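Transcriptional regulator URE2 (Saccharomyces cerevisiae, PDB 1K0A) restrains the use of poor nitrogen sources by holding GATA-type transcriptional activators in the cytoplasm, and also has glutathione peroxidase activity. Local coordinates at residues Thr21-Arg26 / Val71-Asp76; Val34-Ser39 / Ile254-Gly259; Ser64-Ala69 / Ser83-Gly88. One frame throughout, in Å; residues are numbered along the deposited sequence.

Contact 1. Residues Thr21-Arg26 / Val71-Asp76. With GTX (S-hexylglutathione), chain C.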
loop_
_atom_site.group_PDB
_atom_site.type_symbol
_atom_site.label_atom_id
_atom_site.label_comp_id
_atom_site.label_asym_id
_atom_site.label_seq_id
_atom_site.Cartn_x
_atom_site.Cartn_y
_atom_site.Cartn_z
ATOM N N THR A 21 12.198 15.071 -9.134
ATOM C CA THR A 21 11.120 16.031 -9.272
ATOM C C THR A 21 9.942 15.335 -8.622
ATOM O O THR A 21 9.616 14.191 -8.953
ATOM C CB THR A 21 10.810 16.349 -10.744
ATOM O OG1 THR A 21 11.893 17.103 -11.296
ATOM C CG2 THR A 21 9.525 17.173 -10.852
ATOM N N LEU A 22 9.323 16.023 -7.677
ATOM C CA LEU A 22 8.205 15.465 -6.946
ATOM C C LEU A 22 6.915 16.126 -7.362
ATOM O O LEU A 22 6.802 17.344 -7.349
ATOM C CB LEU A 22 8.409 15.676 -5.440
ATOM C CG LEU A 22 7.668 14.819 -4.397
ATOM C CD1 LEU A 22 7.348 15.701 -3.197
ATOM C CD2 LEU A 22 6.390 14.217 -4.954
ATOM N N PHE A 23 5.944 15.317 -7.746
ATOM C CA PHE A 23 4.635 15.846 -8.097
ATOM C C PHE A 23 3.804 15.678 -6.836
ATOM O O PHE A 23 3.694 14.579 -6.301
ATOM C CB PHE A 23 4.031 15.076 -9.269
ATOM C CG PHE A 23 4.720 15.347 -10.562
ATOM C CD1 PHE A 23 5.730 14.510 -11.018
ATOM C CD2 PHE A 23 4.406 16.487 -11.296
ATOM C CE1 PHE A 23 6.424 14.803 -12.192
ATOM C CE2 PHE A 23 5.091 16.792 -12.470
ATOM C CZ PHE A 23 6.103 15.950 -12.922
ATOM N N SER A 24 3.236 16.773 -6.349
ATOM C CA SER A 24 2.468 16.705 -5.120
ATOM C C SER A 24 1.350 17.718 -5.102
ATOM O O SER A 24 1.018 18.319 -6.127
ATOM C CB SER A 24 3.399 16.943 -3.922
ATOM O OG SER A 24 2.747 16.696 -2.689
ATOM N N HIS A 25 0.761 17.881 -3.924
ATOM C CA HIS A 25 -0.306 18.839 -3.717
ATOM C C HIS A 25 -0.138 19.456 -2.328
ATOM O O HIS A 25 0.330 18.796 -1.398
ATOM C CB HIS A 25 -1.668 18.176 -3.818
ATOM C CG HIS A 25 -2.790 19.157 -3.856
ATOM N ND1 HIS A 25 -3.407 19.535 -5.030
ATOM C CD2 HIS A 25 -3.344 19.912 -2.877
ATOM C CE1 HIS A 25 -4.290 20.484 -4.773
ATOM N NE2 HIS A 25 -4.270 20.732 -3.474
ATOM N N ARG A 26 -0.521 20.719 -2.192
ATOM C CA ARG A 26 -0.383 21.433 -0.930
ATOM C C ARG A 26 -1.202 20.806 0.200
ATOM O O ARG A 26 -0.876 20.968 1.376
ATOM C CB ARG A 26 -0.789 22.895 -1.139
ATOM C CG ARG A 26 -0.134 23.506 -2.377
ATOM C CD ARG A 26 -0.749 24.843 -2.780
ATOM N NE ARG A 26 -0.147 25.349 -4.014
ATOM C CZ ARG A 26 1.144 25.648 -4.151
ATOM N NH1 ARG A 26 1.977 25.498 -3.124
ATOM N NH2 ARG A 26 1.604 26.082 -5.317
ATOM N N VAL A 71 -1.434 12.115 -7.054
ATOM C CA VAL A 71 -0.130 12.468 -6.511
ATOM C C VAL A 71 0.003 11.713 -5.197
ATOM O O VAL A 71 -1.006 11.361 -4.579
ATOM C CB VAL A 71 -0.003 13.985 -6.256
ATOM C CG1 VAL A 71 -0.036 14.721 -7.579
ATOM C CG2 VAL A 71 -1.121 14.466 -5.322
ATOM N N PRO A 72 1.244 11.458 -4.743
ATOM C CA PRO A 72 2.518 11.821 -5.363
ATOM C C PRO A 72 3.046 10.878 -6.434
ATOM O O PRO A 72 2.633 9.724 -6.542
ATOM C CB PRO A 72 3.463 11.854 -4.173
ATOM C CG PRO A 72 2.968 10.694 -3.368
ATOM C CD PRO A 72 1.471 10.911 -3.388
ATOM N N ALA A 73 3.989 11.392 -7.210
ATOM C CA ALA A 73 4.666 10.635 -8.249
ATOM C C ALA A 73 6.061 11.221 -8.217
ATOM O O ALA A 73 6.239 12.420 -7.956
ATOM C CB ALA A 73 4.017 10.854 -9.609
ATOM N N LEU A 74 7.054 10.381 -8.464
ATOM C CA LEU A 74 8.428 10.837 -8.427
ATOM C C LEU A 74 9.231 10.436 -9.658
ATOM O O LEU A 74 9.249 9.267 -10.041
ATOM C CB LEU A 74 9.119 10.272 -7.181
ATOM C CG LEU A 74 10.586 10.658 -6.914
ATOM C CD1 LEU A 74 10.667 11.936 -6.055
ATOM C CD2 LEU A 74 11.274 9.518 -6.180
ATOM N N ILE A 75 9.885 11.406 -10.288
ATOM C CA ILE A 75 10.750 11.083 -11.411
ATOM C C ILE A 75 12.162 11.090 -10.850
ATOM O O ILE A 75 12.610 12.089 -10.269
ATOM C CB ILE A 75 10.693 12.121 -12.569
ATOM C CG1 ILE A 75 9.273 12.195 -13.152
ATOM C CG2 ILE A 75 11.690 11.708 -13.677
ATOM C CD1 ILE A 75 9.072 13.342 -14.105
ATOM N N ASP A 76 12.850 9.963 -10.989
ATOM C CA ASP A 76 14.227 9.849 -10.527
ATOM C C ASP A 76 15.037 10.165 -11.783
ATOM O O ASP A 76 15.260 9.295 -12.622
ATOM C CB ASP A 76 14.513 8.423 -10.058
ATOM C CG ASP A 76 15.944 8.235 -9.559
ATOM O OD1 ASP A 76 16.867 8.893 -10.089
ATOM O OD2 ASP A 76 16.150 7.406 -8.643
HETATM N N1 GTX C . -2.474 5.260 -2.752
HETATM C CA1 GTX C . -1.972 6.650 -3.191
HETATM C C1 GTX C . -0.597 6.858 -2.598
HETATM O O11 GTX C . 0.253 7.490 -3.254
HETATM O O12 GTX C . -0.330 6.325 -1.353
HETATM C CB1 GTX C . -3.006 7.730 -2.713
HETATM C CG1 GTX C . -2.605 9.194 -3.107
HETATM C CD1 GTX C . -3.763 10.127 -2.947
HETATM O OE1 GTX C . -4.820 9.793 -2.330
HETATM N N2 GTX C . -3.575 11.333 -3.508
HETATM C CA2 GTX C . -4.625 12.357 -3.437
HETATM C C2 GTX C . -4.932 12.893 -4.900
HETATM O O2 GTX C . -4.053 12.957 -5.740
HETATM C CB2 GTX C . -4.136 13.614 -2.621
HETATM S SG2 GTX C . -3.714 13.232 -0.901
HETATM C C1S GTX C . -5.151 12.357 -0.177
HETATM C C2S GTX C . -6.393 13.241 -0.124
HETATM C C3S GTX C . -7.323 12.975 1.052
HETATM C C4S GTX C . -7.902 14.162 1.853
HETATM C C5S GTX C . -6.885 15.197 2.410
HETATM C C6S GTX C . -5.952 14.691 3.533
HETATM N N3 GTX C . -6.158 13.237 -5.169
HETATM C CA3 GTX C . -7.137 12.311 -5.759
HETATM C C3 GTX C . -7.868 12.992 -6.861
HETATM O O31 GTX C . -8.777 12.454 -7.567
HETATM O O32 GTX C . -7.483 14.256 -7.056
#
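The thioredoxin-like half of this GST-fold region has at its centre an antiparallel strand pair in which T21, L22 and F23 face I75, L74 and A73. The most nearly linear bond of the pair, at 174°, runs from F23 N to A73 O over 2.9 Å, with the donor almost on the continuation of the carbonyl bond. In the next hydrogen-bonded pair, I75 N gives to T21 O at 3.1 Å and T21 N to I75 O at 3.2 Å. The link from A73 N back to F23 O is weak. Side chains alternate between the two sides of the sheet. With its CG beside the backbone N (chi1 -71°), the F23 ring turns its edge to I75, whose CD1 lies 3.6 Å from F23 CE1. On the other side L22 runs alongside P72, its CD2 3.8 Å from P72 CB.

The peptide bond before P72 is cis, the cis-proline of thioredoxin-fold proteins, and the residue before it, V71, pairs with the bound glutathione analogue. V71 N donates to O2 of S-hexylglutathione at 3.0 Å, and V71 O receives the ligand's N2 at 2.8 Å, so that the peptide of the ligand lies along V71 much as another strand would. The side chain of V71 points instead toward strand 20-24, with its CB against the backbone of F23 and S24.

Contact 2. Residues Val34-Ser39 / Ile254-Gly259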
loop_
_atom_site.group_PDB
_atom_site.type_symbol
_atom_site.label_atom_id
_atom_site.label_comp_id
_atom_site.label_asym_id
_atom_site.label_seq_id
_atom_site.Cartn_x
_atom_site.Cartn_y
_atom_site.Cartn_z
ATOM N N VAL A 34 6.525 11.800 0.996
ATOM C CA VAL A 34 7.682 11.597 0.136
ATOM C C VAL A 34 8.716 12.704 0.331
ATOM O O VAL A 34 9.924 12.443 0.364
ATOM C CB VAL A 34 7.259 11.513 -1.358
ATOM C CG1 VAL A 34 8.456 11.204 -2.219
ATOM C CG2 VAL A 34 6.230 10.435 -1.536
ATOM N N ALA A 35 8.243 13.936 0.463
ATOM C CA ALA A 35 9.135 15.088 0.682
ATOM C C ALA A 35 9.925 14.855 1.970
ATOM O O ALA A 35 11.125 15.081 2.026
ATOM C CB ALA A 35 8.323 16.375 0.796
ATOM N N ILE A 36 9.237 14.388 3.003
ATOM C CA ILE A 36 9.877 14.103 4.278
ATOM C C ILE A 36 11.034 13.124 4.066
ATOM O O ILE A 36 12.171 13.384 4.466
ATOM C CB ILE A 36 8.848 13.499 5.282
ATOM C CG1 ILE A 36 7.828 14.570 5.685
ATOM C CG2 ILE A 36 9.558 12.953 6.517
ATOM C CD1 ILE A 36 6.639 14.028 6.453
ATOM N N VAL A 37 10.739 12.005 3.416
ATOM C CA VAL A 37 11.740 10.979 3.161
ATOM C C VAL A 37 12.869 11.495 2.278
ATOM O O VAL A 37 14.043 11.198 2.532
ATOM C CB VAL A 37 11.083 9.741 2.512
ATOM C CG1 VAL A 37 12.123 8.669 2.234
ATOM C CG2 VAL A 37 9.991 9.211 3.428
ATOM N N LEU A 38 12.525 12.244 1.229
ATOM C CA LEU A 38 13.566 12.801 0.366
ATOM C C LEU A 38 14.456 13.674 1.258
ATOM O O LEU A 38 15.681 13.618 1.177
ATOM C CB LEU A 38 12.980 13.670 -0.761
ATOM C CG LEU A 38 12.628 13.152 -2.167
ATOM C CD1 LEU A 38 13.752 12.301 -2.725
ATOM C CD2 LEU A 38 11.377 12.354 -2.119
ATOM N N SER A 39 13.834 14.483 2.113
ATOM C CA SER A 39 14.593 15.359 3.009
ATOM C C SER A 39 15.494 14.535 3.918
ATOM O O SER A 39 16.713 14.691 3.897
ATOM C CB SER A 39 13.655 16.213 3.869
ATOM O OG SER A 39 12.902 17.125 3.085
ATOM N N ILE A 254 10.144 19.374 9.465
ATOM C CA ILE A 254 9.600 20.730 9.487
ATOM C C ILE A 254 9.882 21.360 8.124
ATOM O O ILE A 254 9.040 22.051 7.551
ATOM C CB ILE A 254 10.272 21.583 10.589
ATOM C CG1 ILE A 254 9.835 21.085 11.966
ATOM C CG2 ILE A 254 9.929 23.056 10.401
ATOM C CD1 ILE A 254 10.644 21.665 13.114
ATOM N N LYS A 255 11.083 21.107 7.618
ATOM C CA LYS A 255 11.484 21.617 6.319
ATOM C C LYS A 255 10.491 21.129 5.262
ATOM O O LYS A 255 9.873 21.932 4.561
ATOM C CB LYS A 255 12.896 21.124 5.985
ATOM C CG LYS A 255 13.274 21.257 4.522
ATOM C CD LYS A 255 14.568 20.522 4.222
ATOM C CE LYS A 255 14.923 20.589 2.740
ATOM N NZ LYS A 255 13.886 19.969 1.867
ATOM N N ALA A 256 10.330 19.811 5.166
ATOM C CA ALA A 256 9.417 19.226 4.190
ATOM C C ALA A 256 8.013 19.799 4.334
ATOM O O ALA A 256 7.371 20.152 3.344
ATOM C CB ALA A 256 9.378 17.709 4.348
ATOM N N LEU A 257 7.542 19.894 5.571
ATOM C CA LEU A 257 6.204 20.407 5.840
ATOM C C LEU A 257 6.024 21.884 5.497
ATOM O O LEU A 257 4.917 22.307 5.169
ATOM C CB LEU A 257 5.835 20.152 7.303
ATOM C CG LEU A 257 5.362 18.742 7.682
ATOM C CD1 LEU A 257 6.213 17.683 7.010
ATOM C CD2 LEU A 257 5.421 18.589 9.191
ATOM N N ARG A 258 7.098 22.668 5.575
ATOM C CA ARG A 258 7.017 24.090 5.244
ATOM C C ARG A 258 6.930 24.263 3.736
ATOM O O ARG A 258 6.204 25.123 3.241
ATOM C CB ARG A 258 8.243 24.853 5.752
ATOM C CG ARG A 258 8.220 25.212 7.231
ATOM C CD ARG A 258 9.401 26.115 7.587
ATOM N NE ARG A 258 9.061 27.539 7.620
ATOM C CZ ARG A 258 8.491 28.215 6.623
ATOM N NH1 ARG A 258 8.234 29.508 6.763
ATOM N NH2 ARG A 258 8.165 27.608 5.490
ATOM N N GLY A 259 7.681 23.441 3.010
ATOM C CA GLY A 259 7.671 23.516 1.561
ATOM C C GLY A 259 9.064 23.554 0.960
ATOM O O GLY A 259 9.250 24.044 -0.157
#
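A256, S39 and I36 lose most surface where helix 29-41 of the thioredoxin-like domain meets helix 251-258, the last helix of the helical C-terminal domain. The junction joins the two domains of a GST fold within one subunit, and it shows how a small residue can bring two helices together. The two short helical segments, 34-39 and 254-258, run at 138° to each other and approach so nearly that the CA atoms of I36 and A256 are 5.1 Å apart.

The methyl group of A256 points into the opposing helix and touches its backbone directly, with CB 3.6 Å from I36 N. Around that methyl group stand three side chains of helix 29-41. A35 meets it with its own methyl, CB to CB at 3.9 Å. I36 lays CG1 against it, that carbon being 3.7 Å from A256 CB, and S39 adds its OG at 3.8 Å from the same A256 CB. I36 goes on past the alanine: CG1 is turned beside the backbone N (chi1 -69°), and from there CD1 reaches L257 CD1 at 3.7 Å, the two branched chains meeting at a slant. V253, one turn before L257, also touches I36.

S39 supplies the polar side of an otherwise apolar contact. K255 extends its chain along this flank and bends at the end, so that NZ lies 3.2 Å from S39 OG, although the position of that NZ is less certain. The hydroxyl itself turns back on its own helix, donating to A35 O at 2.9 Å; S39 N donates to the same oxygen, and the two donors come from opposite faces of its carbonyl plane.

Contact 3. Residues Ser64-Ala69 / Ser83-Gly88. With GTX (S-hexylglutathione), chain C.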
loop_
_atom_site.group_PDB
_atom_site.type_symbol
_atom_site.label_atom_id
_atom_site.label_comp_id
_atom_site.label_asym_id
_atom_site.label_seq_id
_atom_site.Cartn_x
_atom_site.Cartn_y
_atom_site.Cartn_z
ATOM N N SER A 64 1.626 9.629 -17.820
ATOM C CA SER A 64 2.663 8.703 -18.271
ATOM C C SER A 64 3.553 8.385 -17.076
ATOM O O SER A 64 4.089 7.281 -16.958
ATOM C CB SER A 64 3.514 9.334 -19.376
ATOM O OG SER A 64 2.716 9.685 -20.490
ATOM N N VAL A 65 3.705 9.378 -16.203
ATOM C CA VAL A 65 4.502 9.255 -14.989
ATOM C C VAL A 65 3.701 8.421 -13.993
ATOM O O VAL A 65 4.240 7.524 -13.347
ATOM C CB VAL A 65 4.807 10.644 -14.395
ATOM C CG1 VAL A 65 5.413 10.504 -13.007
ATOM C CG2 VAL A 65 5.757 11.390 -15.314
ATOM N N ASN A 66 2.412 8.728 -13.875
ATOM C CA ASN A 66 1.518 7.979 -12.998
ATOM C C ASN A 66 0.216 7.670 -13.741
ATOM O O ASN A 66 -0.633 8.546 -13.932
ATOM C CB ASN A 66 1.214 8.762 -11.719
ATOM C CG ASN A 66 0.249 8.023 -10.797
ATOM O OD1 ASN A 66 0.035 6.816 -10.927
ATOM N ND2 ASN A 66 -0.326 8.747 -9.854
ATOM N N PRO A 67 0.045 6.412 -14.174
ATOM C CA PRO A 67 -1.165 6.009 -14.898
ATOM C C PRO A 67 -2.460 6.251 -14.112
ATOM O O PRO A 67 -3.543 6.319 -14.690
ATOM C CB PRO A 67 -0.920 4.527 -15.177
ATOM C CG PRO A 67 -0.056 4.099 -14.025
ATOM C CD PRO A 67 0.906 5.248 -13.888
ATOM N N ASN A 68 -2.325 6.396 -12.797
ATOM C CA ASN A 68 -3.450 6.610 -11.892
ATOM C C ASN A 68 -3.928 8.068 -11.852
ATOM O O ASN A 68 -5.042 8.359 -11.399
ATOM C CB ASN A 68 -3.047 6.176 -10.484
ATOM C CG ASN A 68 -4.233 5.897 -9.600
ATOM O OD1 ASN A 68 -4.123 5.930 -8.382
ATOM N ND2 ASN A 68 -5.373 5.602 -10.208
ATOM N N ALA A 69 -3.074 8.978 -12.308
ATOM C CA ALA A 69 -3.414 10.396 -12.341
ATOM C C ALA A 69 -3.602 11.014 -10.955
ATOM O O ALA A 69 -4.396 11.935 -10.785
ATOM C CB ALA A 69 -4.674 10.607 -13.185
ATOM N N SER A 83 10.277 6.643 -13.422
ATOM C CA SER A 83 9.071 7.188 -12.824
ATOM C C SER A 83 8.506 6.208 -11.792
ATOM O O SER A 83 8.531 4.996 -11.997
ATOM C CB SER A 83 8.049 7.447 -13.938
ATOM O OG SER A 83 6.856 8.005 -13.436
ATOM N N ILE A 84 8.023 6.725 -10.670
ATOM C CA ILE A 84 7.444 5.858 -9.660
ATOM C C ILE A 84 6.188 6.518 -9.117
ATOM O O ILE A 84 6.206 7.704 -8.784
ATOM C CB ILE A 84 8.396 5.594 -8.462
ATOM C CG1 ILE A 84 9.753 5.043 -8.933
ATOM C CG2 ILE A 84 7.745 4.593 -7.521
ATOM C CD1 ILE A 84 10.841 6.108 -9.099
ATOM N N TRP A 85 5.093 5.765 -9.047
ATOM C CA TRP A 85 3.853 6.312 -8.516
ATOM C C TRP A 85 3.533 5.541 -7.255
ATOM O O TRP A 85 4.192 4.544 -6.979
ATOM C CB TRP A 85 2.705 6.237 -9.539
ATOM C CG TRP A 85 2.638 4.976 -10.329
ATOM C CD1 TRP A 85 3.571 4.514 -11.215
ATOM C CD2 TRP A 85 1.579 4.011 -10.318
ATOM N NE1 TRP A 85 3.160 3.321 -11.755
ATOM C CE2 TRP A 85 1.942 2.984 -11.224
ATOM C CE3 TRP A 85 0.360 3.910 -9.634
ATOM C CZ2 TRP A 85 1.126 1.867 -11.468
ATOM C CZ3 TRP A 85 -0.457 2.794 -9.878
ATOM C CH2 TRP A 85 -0.063 1.787 -10.789
ATOM N N GLU A 86 2.529 5.999 -6.504
ATOM C CA GLU A 86 2.156 5.404 -5.219
ATOM C C GLU A 86 3.254 5.745 -4.191
ATOM O O GLU A 86 4.409 5.331 -4.335
ATOM C CB GLU A 86 1.970 3.883 -5.322
ATOM C CG GLU A 86 0.645 3.466 -5.945
ATOM C CD GLU A 86 -0.574 3.853 -5.103
ATOM O OE1 GLU A 86 -1.566 4.337 -5.688
ATOM O OE2 GLU A 86 -0.555 3.664 -3.864
ATOM N N SER A 87 2.873 6.509 -3.168
ATOM C CA SER A 87 3.786 6.945 -2.107
ATOM C C SER A 87 4.594 5.819 -1.465
ATOM O O SER A 87 5.782 5.988 -1.176
ATOM C CB SER A 87 3.011 7.706 -1.013
ATOM O OG SER A 87 2.152 6.854 -0.261
ATOM N N GLY A 88 3.948 4.675 -1.252
ATOM C CA GLY A 88 4.627 3.536 -0.656
ATOM C C GLY A 88 5.694 2.929 -1.550
ATOM O O GLY A 88 6.714 2.447 -1.065
HETATM N N1 GTX C . -2.474 5.260 -2.752
HETATM C CA1 GTX C . -1.972 6.650 -3.191
HETATM C C1 GTX C . -0.597 6.858 -2.598
HETATM O O11 GTX C . 0.253 7.490 -3.254
HETATM O O12 GTX C . -0.330 6.325 -1.353
HETATM C CB1 GTX C . -3.006 7.730 -2.713
HETATM C CG1 GTX C . -2.605 9.194 -3.107
HETATM C CD1 GTX C . -3.763 10.127 -2.947
HETATM O OE1 GTX C . -4.820 9.793 -2.330
HETATM N N2 GTX C . -3.575 11.333 -3.508
HETATM C CA2 GTX C . -4.625 12.357 -3.437
HETATM C C2 GTX C . -4.932 12.893 -4.900
HETATM O O2 GTX C . -4.053 12.957 -5.740
HETATM C CB2 GTX C . -4.136 13.614 -2.621
HETATM S SG2 GTX C . -3.714 13.232 -0.901
HETATM C C1S GTX C . -5.151 12.357 -0.177
HETATM C C2S GTX C . -6.393 13.241 -0.124
HETATM C C3S GTX C . -7.323 12.975 1.052
HETATM C C4S GTX C . -7.902 14.162 1.853
HETATM C C5S GTX C . -6.885 15.197 2.410
HETATM C C6S GTX C . -5.952 14.691 3.533
HETATM N N3 GTX C . -6.158 13.237 -5.169
HETATM C CA3 GTX C . -7.137 12.311 -5.759
HETATM C C3 GTX C . -7.868 12.992 -6.861
HETATM O O31 GTX C . -8.777 12.454 -7.567
HETATM O O32 GTX C . -7.483 14.256 -7.056
#
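W85 packs against N66 and P67 at the edge of the thioredoxin-like sheet, and its side chain, taken atom by atom, illustrates how one indole can serve a turn and a subunit interface together. W85 CB lies 3.1 Å from N66 OD1. Since CG stands between the backbone N and the carbonyl carbon (chi1 41°), the ring lies against N66 and P67, and the same N66 OD1 comes 3.2 Å from W85 CE3. The N66 amide is inclined to the indole by only 25°. Its OD1 also accepts from N68 N, closing an Asx turn within the type I turn N66-A69, while ND2 binds R70 O. W85 CD1 approaches V65 O. The pyrrolidine of P67 sits over one face of the indole: its CD is 3.6 Å from the centroid of the five-membered ring and 9° off the normal, a CH-pi contact, and its CG is 3.6 Å from W85 CZ2 further out.

On either side of W85 in the chain the bonds are polar. S83 OG donates to V65 O at 2.7 Å, tying the strand to the 64-69 segment. E86 OE2 takes N1 of S-hexylglutathione at 2.7 Å, and S87 holds the ligand's carboxylate, with S87 N 2.8 Å from O11 and OG bonded to O12. That backbone N belongs to the first turn of helix 87-102, with E86 at the N-cap, so the helix dipole probably helps to bind the anion. W85 lies between the edge strand and helix 87-102, with helix 60-65 leading into the N66-A69 turn that packs on it, and W121 and F124 of the second subunit each meet its ring edge-to-face.

Contacts 1 and 3 share the sheet and the ligand. Strands 73-76 and 82-85 are neighbours, probably joined by a bond from L74 N to I84 O, and S-hexylglutathione is held by V71 in one contact and by E86 and S87 in the other. Contact 1 is core, held by regular backbone bonding; contact 3, also buried, lies at the sheet's edge, where a loop, an indole and the second subunit meet through side chains. Contact 2 is only partly buried and stands away from the ligand, and small apolar groups do most of its work between domains. Helix 29-41 connects it to contact 1: V34 packs on P72 and L38 on L74.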